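Local coordinates for protein Methylcobalamin\: coenzyme M methyltransferase (Methanosarcina mazei, PDB 4AY7) that catalyses transfer of the methyl group from a methylated corrinoid to coenzyme M, a zinc-dependent step in methanogenesis, at residues 287-292 against 318-324; 255-260 against 281-286; 153-159 against 208-214; 38-44 against 327-333. One frame throughout, in Å; residues are numbered along the deposited sequence.

Contact 1. Residues 287-292 against 318-324; sequences RLVGNV and IDVLAPG. With MG (magnesium ion), chain D.
L288 and D319 meet where strand 287-292 starts to run beside strand 320-323, in the parallel sheet of the TIM barrel. L288 N gives D319 OD2 a nearly straight bond of 2.7 Å, on the anti lone pair. D319 has CG beside its own backbone N (chi1 -58°), which brings the carboxylate to L288. D319 N bonds L288 O at 2.9 Å. The ladder continues with G290 N to V320 O at 3.0 Å, and A322 N to G290 O. The phi and psi of G290 call for glycine, and a cis peptide follows it.

The tight part is apolar. V289, V320 and A322 share one face of the sheet. V289 and V320 lie side by side, and V289 CG1 also touches A322 CB at 3.8 Å. Away from that face I318 crosses L288 at about a right angle, with I318 CD1 3.8 Å from L288 CD2. I318 CG1 lies 3.4 Å from G290 O. An alanine in place of I318 would lack CG1 and CD1, and would probably leave a gap between L288 CD2 and the backbone at G290.

The end at R287 and D319 is more open: R287 is partly exposed, and D319 faces a hydrated metal. D319 OD1 binds the magnesium ion at 2.2 Å, and two waters share that metal. The CG of R287 rests on the carboxylate, but its NE turns away to L23 O. D319 OD2 also forms a salt bridge with K279. Metal, lysine and backbone amide would together favour an ionised D319, with each oxygen given its own task.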
loop_
_atom_site.group_PDB
_atom_site.type_symbol
_atom_site.label_atom_id
_atom_site.label_comp_id
_atom_site.label_asym_id
_atom_site.label_seq_id
_atom_site.Cartn_x
_atom_site.Cartn_y
_atom_site.Cartn_z
ATOM N N ARG A 287 4.383 13.951 -3.675
ATOM C CA ARG A 287 5.297 13.824 -2.560
ATOM C C ARG A 287 5.854 12.437 -2.489
ATOM O O ARG A 287 5.315 11.495 -3.103
ATOM C CB ARG A 287 4.592 14.178 -1.271
ATOM C CG ARG A 287 4.688 15.620 -0.836
ATOM C CD ARG A 287 4.159 16.580 -1.900
ATOM N NE ARG A 287 2.782 16.337 -2.269
ATOM C CZ ARG A 287 2.205 16.687 -3.414
ATOM N NH1 ARG A 287 2.824 17.416 -4.325
ATOM N NH2 ARG A 287 0.937 16.379 -3.657
ATOM N N LEU A 288 6.938 12.262 -1.744
ATOM C CA LEU A 288 7.662 10.981 -1.703
ATOM C C LEU A 288 7.621 10.336 -0.313
ATOM O O LEU A 288 7.841 10.988 0.721
ATOM C CB LEU A 288 9.089 11.125 -2.208
ATOM C CG LEU A 288 9.851 9.870 -2.622
ATOM C CD1 LEU A 288 9.197 9.174 -3.804
ATOM C CD2 LEU A 288 11.347 10.159 -2.888
ATOM N N VAL A 289 7.217 9.075 -0.290
ATOM C CA VAL A 289 7.040 8.320 0.930
ATOM C C VAL A 289 8.039 7.169 0.873
ATOM O O VAL A 289 8.146 6.475 -0.117
ATOM C CB VAL A 289 5.636 7.746 1.056
ATOM C CG1 VAL A 289 5.528 6.933 2.352
ATOM C CG2 VAL A 289 4.544 8.864 0.923
ATOM N N GLY A 290 8.759 6.970 1.962
ATOM C CA GLY A 290 9.766 5.885 2.002
ATOM C C GLY A 290 10.954 6.257 2.846
ATOM O O GLY A 290 10.802 7.076 3.721
ATOM N N ASN A 291 12.141 5.684 2.608
ATOM C CA ASN A 291 12.420 4.643 1.601
ATOM C C ASN A 291 13.315 3.526 2.166
ATOM O O ASN A 291 14.205 2.993 1.453
ATOM C CB ASN A 291 13.120 5.271 0.408
ATOM C CG ASN A 291 14.416 5.941 0.795
ATOM O OD1 ASN A 291 14.736 6.016 1.980
ATOM N ND2 ASN A 291 15.143 6.451 -0.179
ATOM N N VAL A 292 13.148 3.215 3.448
ATOM C CA VAL A 292 14.149 2.442 4.115
ATOM C C VAL A 292 13.918 0.969 3.710
ATOM O O VAL A 292 12.775 0.454 3.768
ATOM C CB VAL A 292 14.181 2.684 5.674
ATOM C CG1 VAL A 292 15.298 1.807 6.306
ATOM C CG2 VAL A 292 14.406 4.184 6.008
ATOM N N ILE A 318 12.598 13.401 1.977
ATOM C CA ILE A 318 11.428 12.549 2.053
ATOM C C ILE A 318 10.299 13.261 2.765
ATOM O O ILE A 318 10.534 14.038 3.690
ATOM C CB ILE A 318 11.790 11.221 2.767
ATOM C CG1 ILE A 318 10.918 10.117 2.231
ATOM C CG2 ILE A 318 11.694 11.318 4.320
ATOM C CD1 ILE A 318 11.342 9.605 0.840
ATOM N N ASP A 319 9.076 13.075 2.282
ATOM C CA ASP A 319 7.936 13.742 2.822
ATOM C C ASP A 319 7.284 13.034 3.974
ATOM O O ASP A 319 6.693 13.662 4.864
ATOM C CB ASP A 319 6.970 14.045 1.701
ATOM C CG ASP A 319 7.611 14.889 0.624
ATOM O OD1 ASP A 319 7.913 16.044 0.953
ATOM O OD2 ASP A 319 7.926 14.425 -0.490
ATOM N N VAL A 320 7.295 11.724 3.905
ATOM C CA VAL A 320 6.790 10.818 4.927
ATOM C C VAL A 320 7.821 9.689 5.090
ATOM O O VAL A 320 8.133 8.980 4.106
ATOM C CB VAL A 320 5.436 10.185 4.588
ATOM C CG1 VAL A 320 5.111 9.070 5.605
ATOM C CG2 VAL A 320 4.297 11.262 4.523
ATOM N N LEU A 321 8.414 9.606 6.266
ATOM C CA LEU A 321 9.479 8.594 6.495
ATOM C C LEU A 321 8.792 7.258 6.723
ATOM O O LEU A 321 7.872 7.139 7.578
ATOM C CB LEU A 321 10.323 8.936 7.677
ATOM C CG LEU A 321 11.427 7.978 8.134
ATOM C CD1 LEU A 321 12.396 7.822 6.980
ATOM C CD2 LEU A 321 12.131 8.331 9.450
ATOM N N ALA A 322 9.225 6.256 5.967
ATOM C CA ALA A 322 8.526 4.941 5.990
ATOM C C ALA A 322 9.401 3.839 5.419
ATOM O O ALA A 322 10.344 4.125 4.712
ATOM C CB ALA A 322 7.198 5.032 5.199
ATOM N N PRO A 323 9.014 2.535 5.654
ATOM C CA PRO A 323 9.660 1.425 4.976
ATOM C C PRO A 323 9.488 1.581 3.448
ATOM O O PRO A 323 8.454 2.057 2.978
ATOM C CB PRO A 323 8.904 0.207 5.508
ATOM C CG PRO A 323 8.369 0.668 6.842
ATOM C CD PRO A 323 7.995 2.083 6.618
ATOM N N GLY A 324 10.431 1.075 2.684
ATOM C CA GLY A 324 10.304 1.094 1.269
ATOM C C GLY A 324 9.254 0.137 0.705
ATOM O O GLY A 324 8.717 0.381 -0.330
HETATM MG MG MG D . 8.649 18.086 1.250
HETATM O O HOH W 1 7.424 3.482 0.914
HETATM O O HOH W 2 8.024 18.273 3.170
HETATM O O HOH W 3 10.713 17.865 1.442
#

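Contact 2. Residues 255-260 against 281-286; sequences LSDMAD and VIGTRA
R285, just after helix 275-282, lays its side chain across the end of helix 252-259. The two helices are neighbours in the outer layer of the TIM barrel. The chain reaches R285 through a type II' turn from I282, with G283 at positive phi.

The R285 side chain can be followed outward. CB sits 3.5 Å from A259 O. CG lies beside the backbone N (chi1 -75°), which starts the chain toward helix 252-259. CD comes to 3.4 Å from D260 OD1. A bend at chi3 then turns the guanidinium flat over A259, whose CB lies 3.7 Å above its plane and over its centre. NH1 forms a salt bridge with D260 OD1 at 2.8 Å. The oxygen lies in the guanidinium plane, but NH1 meets it from above the carboxylate plane. NH1 also makes weak bonds to S256 O and S256 OG. The firmer bond to serine runs from R285 NH2 to S256 OG, at 3.0 Å.

Under this polar edge the helices meet through apolar side chains. A259 CB touches I282 CB at 3.9 Å. L255 CG packs at the same distance on I282 CG2, and L255 also crosses V281 obliquely. V281 CG1 leans on S256 CB as well.

D260 has a second charged mate, since its OD2 pairs with K229 of helix 221-238. The guanidinium is thus fixed by a methyl on one face and by polar groups around it. R285 NH2 also turns back to the helix that precedes it, with a weak bond of 3.1 Å to V281 O.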
loop_
_atom_site.group_PDB
_atom_site.type_symbol
_atom_site.label_atom_id
_atom_site.label_comp_id
_atom_site.label_asym_id
_atom_site.label_seq_id
_atom_site.Cartn_x
_atom_site.Cartn_y
_atom_site.Cartn_z
ATOM N N LEU A 255 8.902 6.513 -13.011
ATOM C CA LEU A 255 8.721 7.402 -11.871
ATOM C C LEU A 255 8.067 8.716 -12.252
ATOM O O LEU A 255 7.155 9.148 -11.575
ATOM C CB LEU A 255 10.058 7.633 -11.159
ATOM C CG LEU A 255 9.959 8.292 -9.798
ATOM C CD1 LEU A 255 8.974 7.520 -8.894
ATOM C CD2 LEU A 255 11.366 8.363 -9.168
ATOM N N SER A 256 8.546 9.365 -13.311
ATOM C CA SER A 256 7.964 10.650 -13.751
ATOM C C SER A 256 6.493 10.491 -14.222
ATOM O O SER A 256 5.651 11.289 -13.880
ATOM C CB SER A 256 8.841 11.315 -14.848
ATOM O OG SER A 256 8.356 12.596 -15.149
ATOM N N ASP A 257 6.181 9.348 -14.812
ATOM C CA ASP A 257 4.805 8.996 -15.242
ATOM C C ASP A 257 3.940 8.709 -14.028
ATOM O O ASP A 257 2.805 9.145 -14.005
ATOM C CB ASP A 257 4.824 7.814 -16.182
ATOM C CG ASP A 257 5.633 8.069 -17.423
ATOM O OD1 ASP A 257 5.218 8.973 -18.148
ATOM O OD2 ASP A 257 6.670 7.376 -17.672
ATOM N N MET A 258 4.478 8.036 -13.007
ATOM C CA MET A 258 3.754 7.864 -11.762
ATOM C C MET A 258 3.336 9.182 -11.153
ATOM O O MET A 258 2.260 9.304 -10.580
ATOM C CB MET A 258 4.632 7.090 -10.769
ATOM C CG MET A 258 4.844 5.593 -11.148
ATOM S SD MET A 258 6.092 4.760 -10.155
ATOM C CE MET A 258 5.358 4.956 -8.526
ATOM N N ALA A 259 4.242 10.191 -11.249
ATOM C CA ALA A 259 4.017 11.482 -10.668
ATOM C C ALA A 259 2.915 12.240 -11.363
ATOM O O ALA A 259 2.384 13.168 -10.780
ATOM C CB ALA A 259 5.326 12.308 -10.605
ATOM N N ASP A 260 2.584 11.853 -12.595
ATOM C CA ASP A 260 1.433 12.406 -13.332
ATOM C C ASP A 260 0.083 11.672 -13.085
ATOM O O ASP A 260 -0.902 12.020 -13.756
ATOM C CB ASP A 260 1.727 12.331 -14.845
ATOM C CG ASP A 260 2.809 13.266 -15.315
ATOM O OD1 ASP A 260 3.007 14.353 -14.737
ATOM O OD2 ASP A 260 3.491 12.924 -16.310
ATOM N N VAL A 281 13.270 13.961 -9.642
ATOM C CA VAL A 281 12.458 13.425 -10.756
ATOM C C VAL A 281 11.007 13.888 -10.645
ATOM O O VAL A 281 10.434 14.379 -11.616
ATOM C CB VAL A 281 12.552 11.907 -10.850
ATOM C CG1 VAL A 281 11.562 11.366 -11.895
ATOM C CG2 VAL A 281 13.960 11.458 -11.144
ATOM N N ILE A 282 10.427 13.807 -9.475
ATOM C CA ILE A 282 9.039 14.091 -9.344
ATOM C C ILE A 282 8.687 15.535 -9.148
ATOM O O ILE A 282 7.564 15.913 -9.471
ATOM C CB ILE A 282 8.360 13.177 -8.247
ATOM C CG1 ILE A 282 8.665 13.668 -6.835
ATOM C CG2 ILE A 282 8.748 11.714 -8.486
ATOM C CD1 ILE A 282 8.131 12.780 -5.716
ATOM N N GLY A 283 9.620 16.375 -8.650
ATOM C CA GLY A 283 9.443 17.813 -8.742
ATOM C C GLY A 283 8.333 18.220 -7.809
ATOM O O GLY A 283 8.355 17.876 -6.624
ATOM N N THR A 284 7.387 18.982 -8.298
ATOM C CA THR A 284 6.275 19.484 -7.454
ATOM C C THR A 284 4.994 18.572 -7.611
ATOM O O THR A 284 3.971 18.776 -7.000
ATOM C CB THR A 284 5.932 20.923 -7.920
ATOM O OG1 THR A 284 5.301 20.880 -9.211
ATOM C CG2 THR A 284 7.224 21.768 -8.062
ATOM N N ARG A 285 5.099 17.542 -8.405
ATOM C CA ARG A 285 3.896 16.836 -8.875
ATOM C C ARG A 285 3.333 15.823 -7.877
ATOM O O ARG A 285 2.139 15.488 -7.923
ATOM C CB ARG A 285 4.178 16.179 -10.226
ATOM C CG ARG A 285 4.217 17.195 -11.350
ATOM C CD ARG A 285 4.623 16.506 -12.624
ATOM N NE ARG A 285 5.979 15.999 -12.553
ATOM C CZ ARG A 285 6.460 14.895 -13.134
ATOM N NH1 ARG A 285 5.691 14.134 -13.859
ATOM N NH2 ARG A 285 7.736 14.560 -13.030
ATOM N N ALA A 286 4.166 15.289 -7.013
ATOM C CA ALA A 286 3.723 14.352 -5.974
ATOM C C ALA A 286 4.771 14.406 -4.858
ATOM O O ALA A 286 5.867 15.001 -5.049
ATOM C CB ALA A 286 3.564 12.925 -6.476
#

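Contact 3. Residues 153-159 against 208-214; sequences GMEGPVT and AIADPVA
The carboxylate of D211 meets the first turn of helix 157-165 with both oxygens. OD2 accepts from V158 N at 2.9 Å and OD1 from T159 N at 2.6 Å, each on its syn lone pair. T159 OG1 donates to OD1 as well, on the anti lone pair, so two donors grip that oxygen. T159 OG1 lies beside its own backbone N (chi1 -64°), and there it also accepts from V213 N at 3.1 Å.

G156, the N-cap residue, passes close to this carboxylate. A CB on it would run into D211 OD2 and press on I209 CD1. P157 CD fits against I209 CD1 at 3.8 Å.

Behind lie strands 150-155 and 206-210, adjacent parallel strands of the TIM barrel. D211 and G156 sit just past their C-terminal ends. The strands are joined by M154 N to A208 O, A210 N to M154 O at 2.9 Å, and G156 N to A210 O. On one face M154 and I209 lie side by side, under helices 178-202 and 221-238. E155 points to the other face, and its OE2 bonds V88 N.

Beyond D211, V158 CG1 packs on V213 CG1 at 3.9 Å. The backbone of D211 bonds to that of H246, a zinc ligand, and P212 touches C248, another.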
loop_
_atom_site.group_PDB
_atom_site.type_symbol
_atom_site.label_atom_id
_atom_site.label_comp_id
_atom_site.label_asym_id
_atom_site.label_seq_id
_atom_site.Cartn_x
_atom_site.Cartn_y
_atom_site.Cartn_z
ATOM N N GLY A 153 -4.954 -0.132 2.984
ATOM C CA GLY A 153 -4.157 -0.715 1.933
ATOM C C GLY A 153 -4.932 -1.642 1.063
ATOM O O GLY A 153 -5.872 -2.342 1.545
ATOM N N MET A 154 -4.571 -1.689 -0.215
ATOM C CA MET A 154 -5.197 -2.620 -1.135
ATOM C C MET A 154 -4.338 -2.780 -2.368
ATOM O O MET A 154 -3.521 -1.930 -2.692
ATOM C CB MET A 154 -6.590 -2.149 -1.518
ATOM C CG MET A 154 -6.576 -0.743 -2.061
ATOM S SD MET A 154 -8.172 -0.032 -2.559
ATOM C CE MET A 154 -8.369 -0.796 -4.162
ATOM N N GLU A 155 -4.556 -3.862 -3.054
ATOM C CA GLU A 155 -4.022 -4.127 -4.392
ATOM C C GLU A 155 -4.628 -3.129 -5.366
ATOM O O GLU A 155 -5.762 -2.719 -5.247
ATOM C CB GLU A 155 -4.286 -5.616 -4.813
ATOM C CG GLU A 155 -5.722 -6.019 -4.881
ATOM C CD GLU A 155 -6.268 -6.557 -3.539
ATOM O OE1 GLU A 155 -5.883 -6.068 -2.440
ATOM O OE2 GLU A 155 -7.147 -7.432 -3.583
ATOM N N GLY A 156 -3.788 -2.606 -6.251
ATOM C CA GLY A 156 -4.188 -1.536 -7.161
ATOM C C GLY A 156 -4.793 -2.129 -8.437
ATOM O O GLY A 156 -4.729 -3.370 -8.659
ATOM N N PRO A 157 -5.340 -1.278 -9.300
ATOM C CA PRO A 157 -6.123 -1.822 -10.398
ATOM C C PRO A 157 -5.337 -2.640 -11.396
ATOM O O PRO A 157 -5.898 -3.580 -11.987
ATOM C CB PRO A 157 -6.751 -0.617 -11.051
ATOM C CG PRO A 157 -6.116 0.591 -10.483
ATOM C CD PRO A 157 -5.432 0.194 -9.204
ATOM N N VAL A 158 -4.055 -2.383 -11.567
ATOM C CA VAL A 158 -3.318 -3.172 -12.529
ATOM C C VAL A 158 -3.229 -4.617 -11.987
ATOM O O VAL A 158 -3.466 -5.605 -12.681
ATOM C CB VAL A 158 -1.966 -2.585 -12.857
ATOM C CG1 VAL A 158 -1.201 -3.421 -13.884
ATOM C CG2 VAL A 158 -2.163 -1.141 -13.342
ATOM N N THR A 159 -2.836 -4.737 -10.721
ATOM C CA THR A 159 -2.709 -6.038 -10.092
ATOM C C THR A 159 -4.054 -6.767 -9.992
ATOM O O THR A 159 -4.097 -7.977 -10.201
ATOM C CB THR A 159 -1.991 -5.811 -8.752
ATOM O OG1 THR A 159 -0.677 -5.316 -9.065
ATOM C CG2 THR A 159 -1.838 -7.114 -7.886
ATOM N N ALA A 208 -3.809 3.700 0.343
ATOM C CA ALA A 208 -2.562 3.336 -0.274
ATOM C C ALA A 208 -2.645 2.075 -1.114
ATOM O O ALA A 208 -2.932 0.943 -0.598
ATOM C CB ALA A 208 -1.520 3.145 0.804
ATOM N N ILE A 209 -2.445 2.210 -2.431
ATOM C CA ILE A 209 -2.528 1.050 -3.252
ATOM C C ILE A 209 -1.154 0.524 -3.574
ATOM O O ILE A 209 -0.216 1.277 -3.790
ATOM C CB ILE A 209 -3.354 1.272 -4.517
ATOM C CG1 ILE A 209 -2.640 2.145 -5.519
ATOM C CG2 ILE A 209 -4.766 1.812 -4.155
ATOM C CD1 ILE A 209 -3.409 2.367 -6.817
ATOM N N ALA A 210 -1.041 -0.775 -3.616
ATOM C CA ALA A 210 0.185 -1.422 -3.976
ATOM C C ALA A 210 -0.060 -2.094 -5.293
ATOM O O ALA A 210 -0.942 -2.941 -5.397
ATOM C CB ALA A 210 0.635 -2.390 -2.885
ATOM N N ASP A 211 0.687 -1.748 -6.324
ATOM C CA ASP A 211 0.415 -2.256 -7.598
ATOM C C ASP A 211 1.635 -2.858 -8.251
ATOM O O ASP A 211 2.126 -2.345 -9.228
ATOM C CB ASP A 211 -0.202 -1.135 -8.476
ATOM C CG ASP A 211 -1.343 -1.647 -9.402
ATOM O OD1 ASP A 211 -1.329 -2.862 -9.683
ATOM O OD2 ASP A 211 -2.209 -0.828 -9.889
ATOM N N PRO A 212 2.108 -3.975 -7.736
ATOM C CA PRO A 212 3.346 -4.538 -8.264
ATOM C C PRO A 212 3.343 -4.925 -9.742
ATOM O O PRO A 212 4.387 -4.892 -10.345
ATOM C CB PRO A 212 3.562 -5.753 -7.383
ATOM C CG PRO A 212 2.202 -6.112 -6.882
ATOM C CD PRO A 212 1.673 -4.726 -6.571
ATOM N N VAL A 213 2.216 -5.362 -10.309
ATOM C CA VAL A 213 2.148 -5.709 -11.741
ATOM C C VAL A 213 2.514 -4.490 -12.651
ATOM O O VAL A 213 2.949 -4.672 -13.774
ATOM C CB VAL A 213 0.783 -6.418 -12.081
ATOM C CG1 VAL A 213 0.676 -6.818 -13.564
ATOM C CG2 VAL A 213 0.668 -7.724 -11.265
ATOM N N ALA A 214 2.295 -3.286 -12.178
ATOM C CA ALA A 214 2.608 -2.092 -12.975
ATOM C C ALA A 214 4.123 -1.800 -13.037
ATOM O O ALA A 214 4.557 -0.912 -13.787
ATOM C CB ALA A 214 1.802 -0.904 -12.430
#

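Contact 4. Residues 38-44 against 327-333; sequences QTGIVEL and IAPMTPL
Q38 and I327 join two backbones that run on side by side, with I327 N to Q38 O at 3.0 Å and V42 N to P329 O at 2.8 Å. Between these bonds the Q38 side chain folds back, bent at chi2 (81°). Its NE2 gives one hydrogen to I327 O at 2.9 Å and the other, almost straight, to G40 O. Both acceptors lie in the amide plane. Its OE1 takes G40 N, which comes from above that plane. Three bonds therefore fix the rotation of the amide. A leucine in place of Q38 would lose all three, and would probably leave I327 O without this mate and the turn at G40 freer to move.

The apolar part follows. I41 CG2 presses on I327 CG2 at 3.5 Å, while I41 CD1 reaches T331 O and L333. V42 CG2 touches M330 SD at 3.8 Å. L44 CD1 crosses to L333 CD1.

E43 extends its chain over L333. OE1 accepts from L333 N at 2.8 Å, from above the carboxylate plane, at the start of helix 333-346. One water is shared by E43 N, P329 O and T331 O. The type I turn from A328 to T331 is held by T331 N and T331 OG1, both on A328 O.

T39 O is held by N69, and Q38 also touches Q103. Q38 and Q103 both bind coenzyme M in a structure of this protein. I327 holds the amide of Q38 in place, and the loop of Q38 belongs to the coenzyme M site of the TIM barrel.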
loop_
_atom_site.group_PDB
_atom_site.type_symbol
_atom_site.label_atom_id
_atom_site.label_comp_id
_atom_site.label_asym_id
_atom_site.label_seq_id
_atom_site.Cartn_x
_atom_site.Cartn_y
_atom_site.Cartn_z
ATOM N N GLN A 38 2.361 -2.913 4.343
ATOM C CA GLN A 38 1.828 -3.784 5.401
ATOM C C GLN A 38 2.727 -3.773 6.679
ATOM O O GLN A 38 3.973 -3.731 6.590
ATOM C CB GLN A 38 1.558 -5.212 4.844
ATOM C CG GLN A 38 2.665 -6.234 5.010
ATOM C CD GLN A 38 2.682 -6.869 6.403
ATOM O OE1 GLN A 38 1.610 -7.023 7.001
ATOM N NE2 GLN A 38 3.889 -7.138 6.966
ATOM N N THR A 39 2.078 -3.768 7.835
ATOM C CA THR A 39 2.768 -3.638 9.129
ATOM C C THR A 39 2.718 -4.880 10.071
ATOM O O THR A 39 3.112 -4.824 11.237
ATOM C CB THR A 39 2.110 -2.457 9.859
ATOM O OG1 THR A 39 0.700 -2.702 9.998
ATOM C CG2 THR A 39 2.330 -1.145 9.047
ATOM N N GLY A 40 2.194 -5.991 9.593
ATOM C CA GLY A 40 2.109 -7.211 10.423
ATOM C C GLY A 40 3.467 -7.871 10.622
ATOM O O GLY A 40 4.130 -8.207 9.638
ATOM N N ILE A 41 3.861 -8.072 11.895
ATOM C CA ILE A 41 5.181 -8.676 12.220
ATOM C C ILE A 41 4.954 -9.769 13.235
ATOM O O ILE A 41 4.086 -9.639 14.106
ATOM C CB ILE A 41 6.260 -7.630 12.603
ATOM C CG1 ILE A 41 5.936 -6.938 13.924
ATOM C CG2 ILE A 41 6.381 -6.556 11.523
ATOM C CD1 ILE A 41 7.031 -6.038 14.472
ATOM N N VAL A 42 5.671 -10.863 13.048
ATOM C CA VAL A 42 5.507 -12.056 13.868
ATOM C C VAL A 42 5.697 -11.749 15.338
ATOM O O VAL A 42 4.998 -12.325 16.141
ATOM C CB VAL A 42 6.437 -13.205 13.405
ATOM C CG1 VAL A 42 6.334 -14.439 14.311
ATOM C CG2 VAL A 42 6.144 -13.567 11.949
ATOM N N GLU A 43 6.653 -10.897 15.701
ATOM C CA GLU A 43 6.894 -10.537 17.125
ATOM C C GLU A 43 5.583 -10.036 17.760
ATOM O O GLU A 43 5.232 -10.437 18.892
ATOM C CB GLU A 43 8.015 -9.524 17.303
ATOM C CG GLU A 43 8.224 -9.069 18.773
ATOM C CD GLU A 43 9.538 -8.296 19.069
ATOM O OE1 GLU A 43 10.422 -8.086 18.172
ATOM O OE2 GLU A 43 9.686 -7.911 20.270
ATOM N N LEU A 44 4.841 -9.221 17.030
ATOM C CA LEU A 44 3.606 -8.605 17.547
ATOM C C LEU A 44 2.447 -9.620 17.451
ATOM O O LEU A 44 1.618 -9.721 18.384
ATOM C CB LEU A 44 3.289 -7.277 16.848
ATOM C CG LEU A 44 4.273 -6.169 17.260
ATOM C CD1 LEU A 44 3.898 -4.858 16.612
ATOM C CD2 LEU A 44 4.402 -6.058 18.801
ATOM N N ILE A 327 6.700 -4.393 5.455
ATOM C CA ILE A 327 7.644 -4.825 6.476
ATOM C C ILE A 327 7.751 -6.333 6.400
ATOM O O ILE A 327 6.702 -7.066 6.324
ATOM C CB ILE A 327 7.131 -4.363 7.845
ATOM C CG1 ILE A 327 6.954 -2.826 7.828
ATOM C CG2 ILE A 327 8.084 -4.805 8.973
ATOM C CD1 ILE A 327 6.619 -2.173 9.192
ATOM N N ALA A 328 8.959 -6.861 6.366
ATOM C CA ALA A 328 9.088 -8.328 6.407
ATOM C C ALA A 328 8.503 -8.849 7.763
ATOM O O ALA A 328 8.709 -8.230 8.827
ATOM C CB ALA A 328 10.547 -8.772 6.260
ATOM N N PRO A 329 7.781 -9.959 7.709
ATOM C CA PRO A 329 7.143 -10.462 8.912
ATOM C C PRO A 329 8.116 -10.778 10.057
ATOM O O PRO A 329 7.738 -10.622 11.220
ATOM C CB PRO A 329 6.433 -11.709 8.433
ATOM C CG PRO A 329 6.129 -11.458 6.991
ATOM C CD PRO A 329 7.218 -10.562 6.474
ATOM N N MET A 330 9.340 -11.194 9.768
ATOM C CA MET A 330 10.306 -11.461 10.835
ATOM C C MET A 330 11.101 -10.249 11.301
ATOM O O MET A 330 12.044 -10.398 12.098
ATOM C CB MET A 330 11.269 -12.582 10.444
ATOM C CG MET A 330 10.558 -13.907 10.328
ATOM S SD MET A 330 9.853 -14.515 11.893
ATOM C CE MET A 330 11.210 -14.909 12.993
ATOM N N THR A 331 10.698 -9.042 10.882
ATOM C CA THR A 331 11.303 -7.839 11.402
ATOM C C THR A 331 11.121 -7.675 12.941
ATOM O O THR A 331 9.990 -7.662 13.442
ATOM C CB THR A 331 10.738 -6.617 10.669
ATOM O OG1 THR A 331 10.996 -6.798 9.275
ATOM C CG2 THR A 331 11.396 -5.337 11.133
ATOM N N PRO A 332 12.207 -7.545 13.662
ATOM C CA PRO A 332 12.045 -7.246 15.104
ATOM C C PRO A 332 11.389 -5.920 15.382
ATOM O O PRO A 332 11.628 -4.907 14.645
ATOM C CB PRO A 332 13.440 -7.291 15.660
ATOM C CG PRO A 332 14.310 -7.890 14.600
ATOM C CD PRO A 332 13.613 -7.730 13.281
ATOM N N LEU A 333 10.563 -5.895 16.421
ATOM C CA LEU A 333 9.941 -4.664 16.899
ATOM C C LEU A 333 10.965 -3.499 17.059
ATOM O O LEU A 333 10.687 -2.344 16.653
ATOM C CB LEU A 333 9.194 -4.912 18.211
ATOM C CG LEU A 333 8.487 -3.717 18.863
ATOM C CD1 LEU A 333 7.459 -3.218 17.873
ATOM C CD2 LEU A 333 7.806 -4.090 20.189
HETATM O O HOH W 4 8.837 -10.114 13.674
#

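Contacts 1 and 3 are strand pairings in the same parallel barrel sheet, with centres 17 Å apart. Both come near the zinc: the side chain of P212 in contact 3 is about 6 Å from the ion, and G324 of contact 1 is about 7 Å from it. Contact 4 continues the chain of contact 1 past the zinc ligand C325. Its Q38 side chain is about 10 Å from the zinc, at the coenzyme M site. Contact 2 is on the far side of the chain's centre from contact 4, about 30 Å between centres. It touches contact 1, where I282 CD1 lies 4.0 Å from L288 CB, and its I282 side chain is about 9 Å from the magnesium.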